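Methylornithine synthase PylB (Methanosarcina barkeri, PDB 3T7V) catalyses the radical SAM-dependent isomerization of L-lysine to (3R)-3-methyl-D-ornithine, a step in pyrrolysine biosynthesis, using a [4Fe-4S] cluster. Local coordinates at residues T99-T102 against L103-A106. Residues are numbered along the deposited sequence; the frame is centred on the assembly and turned at random.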
ATOM      1  N   THR A  99      14.795   3.234  16.034  1.00 16.79           N
ATOM      2  CA  THR A  99      14.363   3.355  14.618  1.00 16.42           C
ATOM      3  C   THR A  99      13.818   4.763  14.411  1.00 16.40           C
ATOM      4  O   THR A  99      14.191   5.462  13.394  1.00 17.95           O
ATOM      5  CB  THR A  99      13.273   2.330  14.308  1.00 17.44           C
ATOM      6  OG1 THR A  99      13.865   1.028  14.461  1.00 22.40           O
ATOM      7  CG2 THR A  99      12.823   2.468  12.886  1.00 20.22           C
ATOM      8  N   CYS A 100      13.000   5.230  15.331  1.00 16.50           N
ATOM      9  CA  CYS A 100      12.429   6.579  15.185  1.00 18.48           C
ATOM     10  C   CYS A 100      13.558   7.642  15.085  1.00 18.50           C
ATOM     11  O   CYS A 100      13.431   8.612  14.310  1.00 19.10           O
ATOM     12  CB  CYS A 100      11.547   6.982  16.360  1.00 19.42           C
ATOM     13  SG  CYS A 100       9.962   6.125  16.278  1.00 23.76           S
ATOM     14  N   LYS A 101      14.624   7.501  15.880  1.00 18.11           N
ATOM     15  CA  LYS A 101      15.689   8.535  15.880  1.00 18.64           C
ATOM     16  C   LYS A 101      16.264   8.639  14.463  1.00 21.52           C
ATOM     17  O   LYS A 101      16.643   9.747  14.029  1.00 23.90           O
ATOM     18  CB  LYS A 101      16.767   8.197  16.873  1.00 21.76           C
ATOM     19  CG  LYS A 101      16.246   8.495  18.272  1.00 28.40           C
ATOM     20  CD  LYS A 101      17.338   8.321  19.344  1.00 34.13           C
ATOM     21  CE  LYS A 101      16.780   8.136  20.753  1.00 38.74           C
ATOM     22  NZ  LYS A 101      17.966   7.966  21.689  1.00 48.47           N
ATOM     23  N   THR A 102      16.316   7.524  13.718  1.00 18.28           N
ATOM     24  CA  THR A 102      16.952   7.560  12.436  1.00 20.64           C
ATOM     25  C   THR A 102      16.040   8.191  11.385  1.00 21.33           C
ATOM     26  O   THR A 102      16.492   8.489  10.295  1.00 26.75           O
ATOM     27  CB  THR A 102      17.397   6.131  11.931  1.00 23.67           C
ATOM     28  OG1 THR A 102      16.263   5.296  11.672  1.00 23.99           O
ATOM     29  CG2 THR A 102      18.221   5.427  12.944  1.00 24.48           C
ATOM     30  N   LEU A 103      14.741   8.381  11.714  1.00 19.04           N
ATOM     31  CA  LEU A 103      13.751   8.880  10.765  1.00 19.25           C
ATOM     32  C   LEU A 103      13.576  10.393  10.896  1.00 17.73           C
ATOM     33  O   LEU A 103      13.076  11.082   9.956  1.00 19.53           O
ATOM     34  CB  LEU A 103      12.370   8.215  11.025  1.00 21.89           C
ATOM     35  CG  LEU A 103      12.474   6.727  10.749  1.00 22.83           C
ATOM     36  CD1 LEU A 103      11.132   6.135  10.998  1.00 25.36           C
ATOM     37  CD2 LEU A 103      12.995   6.414   9.360  1.00 27.66           C
ATOM     38  N   LYS A 104      13.965  10.931  12.072  1.00 18.26           N
ATOM     39  CA  LYS A 104      13.645  12.366  12.353  1.00 17.25           C
ATOM     40  C   LYS A 104      14.418  13.233  11.384  1.00 17.85           C
ATOM     41  O   LYS A 104      15.645  13.152  11.307  1.00 23.40           O
ATOM     42  CB  LYS A 104      14.066  12.678  13.794  1.00 18.07           C
ATOM     43  CG  LYS A 104      13.149  11.966  14.779  1.00 17.41           C
ATOM     44  CD  LYS A 104      13.631  12.254  16.228  1.00 18.25           C
ATOM     45  CE  LYS A 104      12.896  11.310  17.163  1.00 21.15           C
ATOM     46  NZ  LYS A 104      13.239  11.614  18.565  1.00 22.88           N
ATOM     47  N   GLY A 105      13.641  14.100  10.731  1.00 19.12           N
ATOM     48  CA  GLY A 105      14.218  15.029   9.738  1.00 20.85           C
ATOM     49  C   GLY A 105      14.758  14.395   8.470  1.00 21.90           C
ATOM     50  O   GLY A 105      15.437  15.064   7.721  1.00 24.57           O
ATOM     51  N   ALA A 106      14.382  13.145   8.174  1.00 18.63           N
ATOM     52  CA  ALA A 106      14.865  12.476   6.998  1.00 20.75           C
ATOM     53  C   ALA A 106      14.111  12.876   5.764  1.00 21.38           C
ATOM     54  O   ALA A 106      14.654  12.679   4.668  1.00 24.96           O
ATOM     55  CB  ALA A 106      14.840  10.936   7.149  1.00 23.74           C
TER
HETATM   56  O   HOH W   1      17.494  11.713  12.188  1.00 36.84           O
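Two amides converge on the carbonyl of C100: L103 N donates to C100 O at 2.9 Å, and K104 N adds a weak bond to C100 O at 3.3 Å. One residue back, T99 O accepts twice within its own turn, from the backbone N of T102 and from the hydroxyl T102 OG1 at 2.7 Å, the latter in the carbonyl plane on a lone pair. With OG1 set between its backbone N and carbonyl carbon (chi1 66°), T102 folds its hydroxyl back on the helix. A water links K101 O and K104 O, donating to both, at 2.8 Å to K101 O. Beyond, L103 to A106 form a type II beta turn, closed by A106 N to L103 O at 3.0 Å; G105, the third residue of the turn, takes the positive phi (68°) expected there. The turn leads from helix 93-103 toward strand 110-115 of the TIM-barrel-type radical SAM core. The branch carbon L103 CG lies in van der Waals contact with T99 O at 3.4 Å. Nonpolar contacts of this buried side chain reach C63 and I65 of strand 58-68 and L139 of helix 126-139. K104, its chain extended beyond CG, passes C100 O with CG at 3.4 Å and reaches helix 126-139, where its NZ forms a salt bridge with E138.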